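Side-chain contacts in tailspike protein (Siphovirus 9NA, PDB 3RIQ), which probably binds and cleaves Salmonella lipopolysaccharide as the endorhamnosidase that serves the phage for receptor recognition: residues 89-94 with 163-168; 94-99 with 274-279; 123-128 with 214-219; 248-253 with 260-265. All coordinates share one frame; numbering follows the deposited sequence.

Interaction 1 (89-94 with 163-168); sequences TTPYTV and ATMGGY
M165 lays its CG against the ring of P91, the two CG atoms 3.7 Å apart, and its SD follows over the same ring carbon, 3.9 Å from P91 CG. The side chain then runs on past the proline. Its chi2 of -65° bends the chain, which carries CE on to the methyl branch of T93, with CE and T93 CG2 3.9 Å from each other. One thioether thus serves two residues spaced two apart in 89-94: CG and SD take the proline, and the terminal methyl takes the threonine. No hydrogen bond joins the two segments; the methionine meets only ring carbon and a methyl here, a worked case of van der Waals fit. M165 stands at a corner of the right-handed beta-helix, where the chain turns from one face into the next, ahead of the strand that runs on to 171; its left-handed backbone conformation (phi 56°, psi 58°) belongs to that turn. Segment 89-94, by contrast, is part of the long excursion between strands 79-87 and 146-151 and passes alongside the solenoid. T93 divides its branches between these surroundings: CG2 meets the methionine, whereas OG1 hydrogen-bonds to K120 O and R117 NH2 within the excursion. P91 also packs on W187, and M165 touches T87 and I185, side chains of the strands 79-87 and 184-194.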
loop_
_atom_site.group_PDB
_atom_site.type_symbol
_atom_site.label_atom_id
_atom_site.label_comp_id
_atom_site.label_asym_id
_atom_site.label_seq_id
_atom_site.Cartn_x
_atom_site.Cartn_y
_atom_site.Cartn_z
ATOM N N THR A 89 -36.005 -14.466 18.532
ATOM C CA THR A 89 -36.977 -14.403 17.434
ATOM C C THR A 89 -36.248 -14.202 16.104
ATOM O O THR A 89 -35.315 -13.424 16.035
ATOM C CB THR A 89 -37.938 -13.189 17.650
ATOM O OG1 THR A 89 -38.604 -13.318 18.916
ATOM C CG2 THR A 89 -39.007 -13.113 16.555
ATOM N N THR A 90 -36.658 -14.921 15.058
ATOM C CA THR A 90 -36.078 -14.752 13.736
ATOM C C THR A 90 -36.655 -13.470 13.121
ATOM O O THR A 90 -37.879 -13.335 13.020
ATOM C CB THR A 90 -36.371 -15.961 12.833
ATOM O OG1 THR A 90 -35.774 -17.135 13.421
ATOM C CG2 THR A 90 -35.794 -15.723 11.437
ATOM N N PRO A 91 -35.782 -12.509 12.752
ATOM C CA PRO A 91 -36.306 -11.245 12.268
ATOM C C PRO A 91 -36.685 -11.302 10.798
ATOM O O PRO A 91 -36.120 -12.114 10.053
ATOM C CB PRO A 91 -35.099 -10.313 12.389
ATOM C CG PRO A 91 -33.902 -11.227 12.124
ATOM C CD PRO A 91 -34.304 -12.492 12.882
ATOM N N TYR A 92 -37.651 -10.476 10.398
ATOM C CA TYR A 92 -37.816 -10.141 8.987
ATOM C C TYR A 92 -36.629 -9.287 8.570
ATOM O O TYR A 92 -36.277 -8.324 9.269
ATOM C CB TYR A 92 -39.121 -9.344 8.777
ATOM C CG TYR A 92 -40.353 -10.204 8.934
ATOM C CD1 TYR A 92 -40.878 -10.916 7.835
ATOM C CD2 TYR A 92 -40.990 -10.337 10.166
ATOM C CE1 TYR A 92 -42.027 -11.714 7.967
ATOM C CE2 TYR A 92 -42.101 -11.134 10.303
ATOM C CZ TYR A 92 -42.617 -11.826 9.208
ATOM O OH TYR A 92 -43.747 -12.607 9.376
ATOM N N THR A 93 -35.992 -9.653 7.451
ATOM C CA THR A 93 -34.907 -8.842 6.912
ATOM C C THR A 93 -35.175 -8.454 5.483
ATOM O O THR A 93 -35.864 -9.181 4.749
ATOM C CB THR A 93 -33.520 -9.528 6.982
ATOM O OG1 THR A 93 -33.486 -10.692 6.121
ATOM C CG2 THR A 93 -33.187 -9.908 8.440
ATOM N N VAL A 94 -34.646 -7.297 5.089
ATOM C CA VAL A 94 -34.610 -6.887 3.658
ATOM C C VAL A 94 -33.313 -7.386 3.004
ATOM O O VAL A 94 -32.246 -7.297 3.627
ATOM C CB VAL A 94 -34.814 -5.338 3.498
ATOM C CG1 VAL A 94 -33.687 -4.505 4.174
ATOM C CG2 VAL A 94 -34.907 -4.960 2.014
ATOM N N ALA A 163 -21.895 -13.423 16.253
ATOM C CA ALA A 163 -23.291 -12.983 16.437
ATOM C C ALA A 163 -24.176 -13.576 15.349
ATOM O O ALA A 163 -23.734 -13.749 14.214
ATOM C CB ALA A 163 -23.381 -11.455 16.351
ATOM N N THR A 164 -25.430 -13.805 15.696
ATOM C CA THR A 164 -26.434 -14.191 14.709
ATOM C C THR A 164 -27.613 -13.259 14.950
ATOM O O THR A 164 -28.405 -13.469 15.865
ATOM C CB THR A 164 -26.844 -15.673 14.841
ATOM O OG1 THR A 164 -25.680 -16.507 14.745
ATOM C CG2 THR A 164 -27.833 -16.080 13.717
ATOM N N MET A 165 -27.678 -12.200 14.148
ATOM C CA MET A 165 -28.614 -11.110 14.360
ATOM C C MET A 165 -28.412 -10.542 15.782
ATOM O O MET A 165 -29.330 -10.509 16.606
ATOM C CB MET A 165 -30.077 -11.562 14.105
ATOM C CG MET A 165 -30.301 -12.084 12.706
ATOM S SD MET A 165 -30.095 -10.826 11.425
ATOM C CE MET A 165 -30.198 -11.836 9.915
ATOM N N GLY A 166 -27.178 -10.101 16.053
ATOM C CA GLY A 166 -26.780 -9.623 17.368
ATOM C C GLY A 166 -25.610 -8.673 17.219
ATOM O O GLY A 166 -25.067 -8.452 16.125
ATOM N N GLY A 167 -25.180 -8.136 18.334
ATOM C CA GLY A 167 -24.045 -7.217 18.335
ATOM C C GLY A 167 -23.604 -6.838 19.716
ATOM O O GLY A 167 -24.147 -7.341 20.717
ATOM N N TYR A 168 -22.649 -5.919 19.762
ATOM C CA TYR A 168 -21.943 -5.561 20.981
ATOM C C TYR A 168 -21.938 -4.059 21.131
ATOM O O TYR A 168 -21.480 -3.317 20.231
ATOM C CB TYR A 168 -20.489 -6.089 20.971
ATOM C CG TYR A 168 -20.466 -7.605 20.906
ATOM C CD1 TYR A 168 -20.354 -8.375 22.069
ATOM C CD2 TYR A 168 -20.585 -8.273 19.676
ATOM C CE1 TYR A 168 -20.366 -9.760 22.002
ATOM C CE2 TYR A 168 -20.604 -9.650 19.602
ATOM C CZ TYR A 168 -20.508 -10.394 20.767
ATOM O OH TYR A 168 -20.497 -11.766 20.702
#

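Interaction 2 (94-99 with 274-279); sequences VYRFDD and QCYYDG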
loop_
_atom_site.group_PDB
_atom_site.type_symbol
_atom_site.label_atom_id
_atom_site.label_comp_id
_atom_site.label_asym_id
_atom_site.label_seq_id
_atom_site.Cartn_x
_atom_site.Cartn_y
_atom_site.Cartn_z
ATOM N N VAL A 94 -34.646 -7.297 5.089
ATOM C CA VAL A 94 -34.610 -6.887 3.658
ATOM C C VAL A 94 -33.313 -7.386 3.004
ATOM O O VAL A 94 -32.246 -7.297 3.627
ATOM C CB VAL A 94 -34.814 -5.338 3.498
ATOM C CG1 VAL A 94 -33.687 -4.505 4.174
ATOM C CG2 VAL A 94 -34.907 -4.960 2.014
ATOM N N TYR A 95 -33.415 -7.981 1.810
ATOM C CA TYR A 95 -32.265 -8.537 1.111
ATOM C C TYR A 95 -32.149 -7.874 -0.244
ATOM O O TYR A 95 -32.968 -8.118 -1.142
ATOM C CB TYR A 95 -32.408 -10.053 0.976
ATOM C CG TYR A 95 -31.160 -10.700 0.389
ATOM C CD1 TYR A 95 -29.942 -10.619 1.059
ATOM C CD2 TYR A 95 -31.205 -11.399 -0.807
ATOM C CE1 TYR A 95 -28.797 -11.187 0.524
ATOM C CE2 TYR A 95 -30.047 -12.011 -1.356
ATOM C CZ TYR A 95 -28.841 -11.880 -0.669
ATOM O OH TYR A 95 -27.697 -12.454 -1.155
ATOM N N ARG A 96 -31.152 -7.007 -0.392
ATOM C CA ARG A 96 -31.129 -6.086 -1.559
ATOM C C ARG A 96 -30.334 -6.609 -2.768
ATOM O O ARG A 96 -29.847 -5.808 -3.565
ATOM C CB ARG A 96 -30.542 -4.725 -1.123
ATOM C CG ARG A 96 -31.435 -3.937 -0.144
ATOM C CD ARG A 96 -30.832 -2.599 0.227
ATOM N NE ARG A 96 -31.747 -1.771 1.022
ATOM C CZ ARG A 96 -32.792 -1.094 0.528
ATOM N NH1 ARG A 96 -33.064 -1.118 -0.781
ATOM N NH2 ARG A 96 -33.568 -0.378 1.335
ATOM N N PHE A 97 -30.193 -7.931 -2.889
ATOM C CA PHE A 97 -29.323 -8.535 -3.912
ATOM C C PHE A 97 -30.017 -9.646 -4.681
ATOM O O PHE A 97 -30.887 -10.337 -4.165
ATOM C CB PHE A 97 -27.989 -9.010 -3.287
ATOM C CG PHE A 97 -27.304 -7.907 -2.530
ATOM C CD1 PHE A 97 -26.471 -6.991 -3.196
ATOM C CD2 PHE A 97 -27.588 -7.703 -1.165
ATOM C CE1 PHE A 97 -25.901 -5.914 -2.519
ATOM C CE2 PHE A 97 -27.036 -6.639 -0.476
ATOM C CZ PHE A 97 -26.184 -5.725 -1.166
ATOM N N ASP A 98 -29.630 -9.798 -5.938
ATOM C CA ASP A 98 -30.195 -10.859 -6.777
ATOM C C ASP A 98 -29.308 -12.102 -6.738
ATOM O O ASP A 98 -28.312 -12.161 -5.983
ATOM C CB ASP A 98 -30.446 -10.369 -8.226
ATOM C CG ASP A 98 -29.152 -10.009 -9.000
ATOM O OD1 ASP A 98 -28.028 -10.443 -8.618
ATOM O OD2 ASP A 98 -29.293 -9.310 -10.038
ATOM N N ASP A 99 -29.648 -13.084 -7.571
ATOM C CA ASP A 99 -28.954 -14.359 -7.575
ATOM C C ASP A 99 -27.541 -14.286 -8.124
ATOM O O ASP A 99 -26.788 -15.264 -7.987
ATOM C CB ASP A 99 -29.780 -15.405 -8.332
ATOM C CG ASP A 99 -30.982 -15.866 -7.539
ATOM O OD1 ASP A 99 -31.008 -15.639 -6.300
ATOM O OD2 ASP A 99 -31.900 -16.457 -8.140
ATOM N N GLN A 274 -20.282 -3.621 -0.773
ATOM C CA GLN A 274 -21.739 -3.450 -0.944
ATOM C C GLN A 274 -22.473 -2.973 0.307
ATOM O O GLN A 274 -23.557 -3.473 0.620
ATOM C CB GLN A 274 -22.380 -4.716 -1.504
ATOM C CG GLN A 274 -21.896 -5.009 -2.928
ATOM C CD GLN A 274 -22.516 -6.284 -3.481
ATOM O OE1 GLN A 274 -22.570 -7.336 -2.799
ATOM N NE2 GLN A 274 -22.999 -6.208 -4.711
ATOM N N CYS A 275 -21.918 -1.990 1.023
ATOM C CA CYS A 275 -22.749 -1.321 2.065
ATOM C C CYS A 275 -23.801 -0.434 1.374
ATOM O O CYS A 275 -23.651 -0.077 0.194
ATOM C CB CYS A 275 -21.903 -0.509 3.041
ATOM S SG CYS A 275 -20.971 0.857 2.271
ATOM N N TYR A 276 -24.882 -0.127 2.084
ATOM C CA TYR A 276 -25.958 0.643 1.462
ATOM C C TYR A 276 -25.700 2.144 1.485
ATOM O O TYR A 276 -26.188 2.872 0.599
ATOM C CB TYR A 276 -27.304 0.297 2.098
ATOM C CG TYR A 276 -28.500 0.778 1.315
ATOM C CD1 TYR A 276 -28.705 0.400 -0.033
ATOM C CD2 TYR A 276 -29.467 1.573 1.923
ATOM C CE1 TYR A 276 -29.857 0.820 -0.750
ATOM C CE2 TYR A 276 -30.608 1.973 1.240
ATOM C CZ TYR A 276 -30.786 1.611 -0.117
ATOM O OH TYR A 276 -31.925 2.022 -0.818
ATOM N N TYR A 277 -24.917 2.618 2.470
ATOM C CA TYR A 277 -24.454 3.993 2.416
ATOM C C TYR A 277 -22.970 4.044 2.002
ATOM O O TYR A 277 -22.634 3.521 0.923
ATOM C CB TYR A 277 -24.846 4.753 3.685
ATOM C CG TYR A 277 -26.329 5.111 3.656
ATOM C CD1 TYR A 277 -26.744 6.331 3.097
ATOM C CD2 TYR A 277 -27.311 4.214 4.077
ATOM C CE1 TYR A 277 -28.101 6.680 3.046
ATOM C CE2 TYR A 277 -28.661 4.539 4.030
ATOM C CZ TYR A 277 -29.064 5.765 3.508
ATOM O OH TYR A 277 -30.418 6.083 3.453
ATOM N N ASP A 278 -22.065 4.603 2.809
ATOM C CA ASP A 278 -20.753 5.008 2.259
ATOM C C ASP A 278 -19.663 4.016 2.661
ATOM O O ASP A 278 -19.661 3.507 3.789
ATOM C CB ASP A 278 -20.415 6.406 2.784
ATOM C CG ASP A 278 -21.591 7.340 2.620
ATOM O OD1 ASP A 278 -22.123 7.370 1.483
ATOM O OD2 ASP A 278 -22.043 7.950 3.617
ATOM N N GLY A 279 -18.743 3.728 1.751
ATOM C CA GLY A 279 -17.708 2.714 2.032
ATOM C C GLY A 279 -17.018 2.919 3.375
ATOM O O GLY A 279 -16.784 1.960 4.126
#
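The torsions of both partners bring R96 and Y276 together: CG of Y276 stands anti to its backbone N (chi1 -166°), and the R96 chain runs extended from CG to NE before chi4 turns the guanidinium against the tyrosine ring. In the right-handed beta-helix, 274-279 is the bend between strands 266-273 and 281-282. Segment 94-99 lies in a loop, in the part of the excursion after strand 92-93. The guanidinium lies flat on the phenol, their planes only 11° apart, in a stacked cation-pi contact with R96 CZ 3.9 Å from the centroid of the Y276 ring. R96 CD adds a CH-pi contact over the ring, 4.0 Å from the same centroid. Stacking leaves the guanidinium rim to other partners: NH1 and NH2 form salt bridges with D130 and D128, while NE bonds to Y122 OH. These acidic neighbours would be expected to balance much of the arginine's charge. F97 and Q274 make the second pair, pointing past one another from opposing sides with ring and amide planes 39° apart. The amide is itself tied elsewhere, OE1 to R242 and NE2 to D319 and G101 O, which should limit its rotation. Against this tethered group the nearest approach of the phenyl is F97 CE1 to Q274 CD, 3.5 Å.

Interaction 3 (123-128 with 214-219); sequences KPNVND and YGSGSA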
loop_
_atom_site.group_PDB
_atom_site.type_symbol
_atom_site.label_atom_id
_atom_site.label_comp_id
_atom_site.label_asym_id
_atom_site.label_seq_id
_atom_site.Cartn_x
_atom_site.Cartn_y
_atom_site.Cartn_z
ATOM N N LYS A 123 -32.575 -5.854 9.259
ATOM C CA LYS A 123 -33.932 -5.397 9.593
ATOM C C LYS A 123 -34.273 -4.048 8.930
ATOM O O LYS A 123 -33.529 -3.088 9.029
ATOM C CB LYS A 123 -34.166 -5.315 11.107
ATOM C CG LYS A 123 -33.173 -4.464 11.871
ATOM C CD LYS A 123 -33.867 -3.615 12.942
ATOM C CE LYS A 123 -32.826 -3.070 13.887
ATOM N NZ LYS A 123 -33.439 -2.233 14.991
ATOM N N PRO A 124 -35.419 -3.976 8.262
ATOM C CA PRO A 124 -35.826 -2.719 7.651
ATOM C C PRO A 124 -35.978 -1.617 8.673
ATOM O O PRO A 124 -36.401 -1.873 9.816
ATOM C CB PRO A 124 -37.201 -3.034 7.067
ATOM C CG PRO A 124 -37.237 -4.438 6.898
ATOM C CD PRO A 124 -36.355 -5.064 7.962
ATOM N N ASN A 125 -35.622 -0.407 8.266
ATOM C CA ASN A 125 -35.606 0.748 9.168
ATOM C C ASN A 125 -35.743 2.064 8.410
ATOM O O ASN A 125 -35.894 2.053 7.185
ATOM C CB ASN A 125 -34.332 0.775 9.997
ATOM C CG ASN A 125 -33.110 1.052 9.163
ATOM O OD1 ASN A 125 -32.651 2.200 9.050
ATOM N ND2 ASN A 125 -32.593 0.018 8.533
ATOM N N VAL A 126 -35.651 3.192 9.132
ATOM C CA VAL A 126 -35.942 4.521 8.563
ATOM C C VAL A 126 -35.022 4.961 7.432
ATOM O O VAL A 126 -35.435 5.748 6.579
ATOM C CB VAL A 126 -35.968 5.656 9.651
ATOM C CG1 VAL A 126 -37.041 5.389 10.680
ATOM C CG2 VAL A 126 -34.602 5.846 10.317
ATOM N N ASN A 127 -33.778 4.479 7.441
ATOM C CA ASN A 127 -32.842 4.816 6.391
ATOM C C ASN A 127 -33.186 4.108 5.065
ATOM O O ASN A 127 -32.534 4.361 4.027
ATOM C CB ASN A 127 -31.412 4.473 6.851
ATOM C CG ASN A 127 -30.914 5.391 7.974
ATOM O OD1 ASN A 127 -31.342 6.553 8.104
ATOM N ND2 ASN A 127 -29.978 4.872 8.778
ATOM N N ASP A 128 -34.166 3.201 5.115
ATOM C CA ASP A 128 -34.618 2.455 3.923
ATOM C C ASP A 128 -35.763 3.206 3.260
ATOM O O ASP A 128 -36.927 2.765 3.256
ATOM C CB ASP A 128 -35.028 1.014 4.249
ATOM C CG ASP A 128 -33.872 0.184 4.787
ATOM O OD1 ASP A 128 -32.765 0.202 4.191
ATOM O OD2 ASP A 128 -34.057 -0.460 5.833
ATOM N N TYR A 214 -23.801 -7.659 7.340
ATOM C CA TYR A 214 -25.190 -7.179 7.511
ATOM C C TYR A 214 -25.363 -6.286 8.760
ATOM O O TYR A 214 -24.469 -5.504 9.073
ATOM C CB TYR A 214 -26.232 -8.322 7.403
ATOM C CG TYR A 214 -26.158 -9.017 6.058
ATOM C CD1 TYR A 214 -26.722 -8.425 4.915
ATOM C CD2 TYR A 214 -25.504 -10.252 5.906
ATOM C CE1 TYR A 214 -26.636 -9.039 3.646
ATOM C CE2 TYR A 214 -25.412 -10.906 4.635
ATOM C CZ TYR A 214 -25.979 -10.277 3.515
ATOM O OH TYR A 214 -25.907 -10.887 2.286
ATOM N N GLY A 215 -26.522 -6.375 9.424
ATOM C CA GLY A 215 -26.918 -5.345 10.401
ATOM C C GLY A 215 -27.457 -4.108 9.742
ATOM O O GLY A 215 -27.075 -3.771 8.611
ATOM N N SER A 216 -28.381 -3.431 10.411
ATOM C CA SER A 216 -28.980 -2.220 9.809
ATOM C C SER A 216 -28.056 -1.006 9.891
ATOM O O SER A 216 -28.348 0.014 9.256
ATOM C CB SER A 216 -30.340 -1.879 10.472
ATOM O OG SER A 216 -30.119 -1.594 11.862
ATOM N N GLY A 217 -26.989 -1.104 10.698
ATOM C CA GLY A 217 -26.107 0.030 10.980
ATOM C C GLY A 217 -24.765 -0.056 10.255
ATOM O O GLY A 217 -24.677 -0.544 9.113
ATOM N N SER A 218 -23.704 0.367 10.950
ATOM C CA SER A 218 -22.362 0.387 10.385
ATOM C C SER A 218 -21.560 -0.707 11.082
ATOM O O SER A 218 -21.859 -1.045 12.237
ATOM C CB SER A 218 -21.725 1.772 10.567
ATOM O OG SER A 218 -22.494 2.790 9.916
ATOM N N ALA A 219 -20.553 -1.299 10.426
ATOM C CA ALA A 219 -19.925 -2.452 11.073
ATOM C C ALA A 219 -19.326 -2.068 12.432
ATOM O O ALA A 219 -19.477 -2.812 13.430
ATOM C CB ALA A 219 -18.880 -3.100 10.188
#
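S216 enters 123-128 between two side chains that meet different atoms of it. K123 comes to its hydroxyl with a methylene, CE lying 3.7 Å from S216 OG, and N125 brings its amide nitrogen to the serine's own methylene, ND2 standing 3.5 Å from S216 CB. Neither approach is a hydrogen bond: across this contact the serine meets its neighbours by packing alone, and its CB also comes 3.7 Å from the backbone oxygen K123 O. The lysine chain bends at chi2 (139°) as it passes the serine, and its NZ continues to a salt bridge with E188.

The amide of N125 is set by bonds inside its own segment. ND2 donates to K123 O at 3.3 Å along a nearly straight N-H line (170°), with the acceptor almost in the amide plane. On the other side of the group, OD1 accepts from N127 N at 3.0 Å, the donor lying above the carbonyl plane; this closes an Asx turn, nested in the type I beta turn from N125 to D128. The backbone N of N125 in turn donates to D128 OD2, 2.9 Å away. Bonds at both ends of the amide should limit its rotation and so steady ND2 beside the serine, a compact case of a turn shaping its own contact surface.

Segment 214-219 is a bend of the right-handed beta-helix between strands 211-214 and 220-223, and S216 also packs on E188 of strand 184-194. Segment 123-128 belongs to the part of the excursion after strand 115-116 and leads to helix 137-140.

Interaction 4 (248-253 with 260-265); sequences VKTYQN and ARNYRL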
loop_
_atom_site.group_PDB
_atom_site.type_symbol
_atom_site.label_atom_id
_atom_site.label_comp_id
_atom_site.label_asym_id
_atom_site.label_seq_id
_atom_site.Cartn_x
_atom_site.Cartn_y
_atom_site.Cartn_z
ATOM N N VAL A 248 -17.620 1.561 8.000
ATOM C CA VAL A 248 -17.428 1.942 9.400
ATOM C C VAL A 248 -17.881 3.406 9.472
ATOM O O VAL A 248 -17.950 4.112 8.453
ATOM C CB VAL A 248 -15.954 1.825 9.889
ATOM C CG1 VAL A 248 -15.446 0.373 9.811
ATOM C CG2 VAL A 248 -15.017 2.813 9.128
ATOM N N LYS A 249 -18.141 3.898 10.677
ATOM C CA LYS A 249 -18.690 5.263 10.822
ATOM C C LYS A 249 -18.248 5.966 12.086
ATOM O O LYS A 249 -18.247 5.346 13.173
ATOM C CB LYS A 249 -20.236 5.184 10.846
ATOM C CG LYS A 249 -20.948 6.527 11.016
ATOM C CD LYS A 249 -22.469 6.413 10.808
ATOM C CE LYS A 249 -23.129 7.740 11.167
ATOM N NZ LYS A 249 -24.649 7.695 11.210
ATOM N N THR A 250 -17.910 7.251 11.948
ATOM C CA THR A 250 -17.809 8.153 13.093
ATOM C C THR A 250 -19.124 8.932 13.138
ATOM O O THR A 250 -19.532 9.535 12.151
ATOM C CB THR A 250 -16.603 9.090 12.981
ATOM O OG1 THR A 250 -16.642 9.797 11.729
ATOM C CG2 THR A 250 -15.311 8.299 13.045
ATOM N N TYR A 251 -19.802 8.900 14.278
ATOM C CA TYR A 251 -21.094 9.587 14.405
ATOM C C TYR A 251 -20.924 11.105 14.221
ATOM O O TYR A 251 -19.899 11.692 14.550
ATOM C CB TYR A 251 -21.736 9.251 15.785
ATOM C CG TYR A 251 -23.270 9.334 15.827
ATOM C CD1 TYR A 251 -24.052 8.217 15.586
ATOM C CD2 TYR A 251 -23.911 10.524 16.138
ATOM C CE1 TYR A 251 -25.438 8.302 15.611
ATOM C CE2 TYR A 251 -25.282 10.614 16.167
ATOM C CZ TYR A 251 -26.038 9.509 15.912
ATOM O OH TYR A 251 -27.430 9.576 15.959
ATOM N N GLN A 252 -21.985 11.728 13.708
ATOM C CA GLN A 252 -22.061 13.181 13.520
ATOM C C GLN A 252 -23.003 13.915 14.465
ATOM O O GLN A 252 -23.987 13.375 14.920
ATOM C CB GLN A 252 -22.465 13.497 12.080
ATOM C CG GLN A 252 -21.436 13.005 11.023
ATOM C CD GLN A 252 -21.914 11.829 10.227
ATOM O OE1 GLN A 252 -23.028 11.830 9.724
ATOM N NE2 GLN A 252 -21.094 10.850 10.080
ATOM N N ASN A 253 -22.706 15.170 14.724
ATOM C CA ASN A 253 -23.602 16.049 15.480
ATOM C C ASN A 253 -23.827 15.560 16.926
ATOM O O ASN A 253 -22.896 15.120 17.532
ATOM C CB ASN A 253 -24.904 16.301 14.709
ATOM C CG ASN A 253 -24.677 16.957 13.329
ATOM O OD1 ASN A 253 -23.559 17.147 12.877
ATOM N ND2 ASN A 253 -25.768 17.295 12.667
ATOM N N ALA A 260 -21.543 13.929 19.706
ATOM C CA ALA A 260 -21.222 12.520 19.570
ATOM C C ALA A 260 -20.065 12.306 18.589
ATOM O O ALA A 260 -19.827 11.195 18.102
ATOM C CB ALA A 260 -22.483 11.779 19.053
ATOM N N ARG A 261 -19.387 13.395 18.256
ATOM C CA ARG A 261 -18.327 13.413 17.243
ATOM C C ARG A 261 -17.065 12.703 17.730
ATOM O O ARG A 261 -17.016 12.190 18.844
ATOM C CB ARG A 261 -18.035 14.859 16.862
ATOM C CG ARG A 261 -19.250 15.549 16.200
ATOM C CD ARG A 261 -18.936 17.025 16.025
ATOM N NE ARG A 261 -19.995 17.797 15.354
ATOM C CZ ARG A 261 -21.023 18.385 15.967
ATOM N NH1 ARG A 261 -21.189 18.274 17.292
ATOM N NH2 ARG A 261 -21.890 19.102 15.252
ATOM N N ASN A 262 -16.038 12.655 16.882
ATOM C CA ASN A 262 -14.850 11.835 17.132
ATOM C C ASN A 262 -13.601 12.456 16.553
ATOM O O ASN A 262 -13.681 13.129 15.529
ATOM C CB ASN A 262 -15.031 10.426 16.539
ATOM C CG ASN A 262 -16.281 9.754 17.044
ATOM O OD1 ASN A 262 -16.241 9.041 18.057
ATOM N ND2 ASN A 262 -17.420 9.976 16.346
ATOM N N TYR A 263 -12.460 12.162 17.182
ATOM C CA TYR A 263 -11.178 12.783 16.876
ATOM C C TYR A 263 -10.041 11.810 16.927
ATOM O O TYR A 263 -10.058 10.853 17.723
ATOM C CB TYR A 263 -10.847 13.909 17.905
ATOM C CG TYR A 263 -11.732 15.129 17.767
ATOM C CD1 TYR A 263 -11.328 16.229 17.000
ATOM C CD2 TYR A 263 -12.982 15.187 18.392
ATOM C CE1 TYR A 263 -12.149 17.341 16.835
ATOM C CE2 TYR A 263 -13.803 16.300 18.252
ATOM C CZ TYR A 263 -13.376 17.378 17.460
ATOM O OH TYR A 263 -14.172 18.463 17.301
ATOM N N ARG A 264 -9.049 12.034 16.066
ATOM C CA ARG A 264 -7.752 11.376 16.233
ATOM C C ARG A 264 -7.772 9.838 16.287
ATOM O O ARG A 264 -7.144 9.204 17.157
ATOM C CB ARG A 264 -7.007 11.987 17.449
ATOM C CG ARG A 264 -6.633 13.449 17.152
ATOM C CD ARG A 264 -5.868 14.116 18.290
ATOM N NE ARG A 264 -6.622 14.249 19.534
ATOM C CZ ARG A 264 -6.312 15.108 20.511
ATOM N NH1 ARG A 264 -5.237 15.888 20.403
ATOM N NH2 ARG A 264 -7.063 15.175 21.600
ATOM N N LEU A 265 -8.550 9.237 15.385
ATOM C CA LEU A 265 -8.603 7.772 15.281
ATOM C C LEU A 265 -7.772 7.321 14.080
ATOM O O LEU A 265 -7.402 8.146 13.205
ATOM C CB LEU A 265 -10.063 7.306 15.114
ATOM C CG LEU A 265 -10.963 7.692 16.308
ATOM C CD1 LEU A 265 -12.437 7.371 15.991
ATOM C CD2 LEU A 265 -10.545 6.955 17.599
HETATM O O HOH W 1 -17.144 12.246 14.200
#
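N253 and A260 meet through their backbones: A260 N donates to N253 O at 2.8 Å in an almost linear bond (177°). A weaker backbone link follows, a CA-H...O contact from R261 CA to Y251 O over 3.6 Å. Y251 O also receives a hydrogen from a water at 2.8 Å, and that water accepts in turn from N262 ND2 at 3.1 Å. The water thus bridges N262 ND2 to Y251 O, an instance of solvent linking two segments; Y251 N, 3.3 Å from N262 ND2, is also a donor and cannot bond to it. At the other end of the amide, N262 OD1 accepts from N225 N.

Among the charged groups, R261 is extended from CG to NE and lays one face of its guanidinium over the backbone of N253, CZ 3.5 Å from N253 CA. Its nitrogens are engaged farther out, NE in a salt bridge with D285 and NH1 with E254.

Packing contacts flank these bonds. The apolar pair is A260 with Y251, A260 CB lying 3.5 Å from CD2 of the Y251 ring. T250 sets its CB 3.6 Å from N262 ND2 and turns its CG2 to CD1 of L265; its OG1 bonds instead to N283 O.

The two segments run roughly antiparallel on either side of the short excursion carrying strands 254-255 and 258-259. Strand 249-250 lies in the right-handed beta-helix between strands 220-223 and 281-282, while 260-265 leads the chain back into strand 266-273.

Overall arrangement
Interactions 1, 2 and 3 fasten the same excursion, inserted between strands 79-87 and 146-151, to three bends spaced along the beta-helix. Interaction 1 is apolar and buried; interaction 2, also buried, relies on stacking; interaction 3 is only partly buried and has polar groups in packing contact. They adjoin one another: interactions 1 and 2 share V94, and interactions 2 and 3 are joined by the salt bridge of R96 with D128 and a probable hydrogen bond from Y277 OH to N127 O. Interaction 4 closes a much shorter loop, is buried, and alone has a direct hydrogen bond between its segments; it is remote from interaction 1, centres about 25 Å apart, but touches interaction 3, where K249 packs on S218.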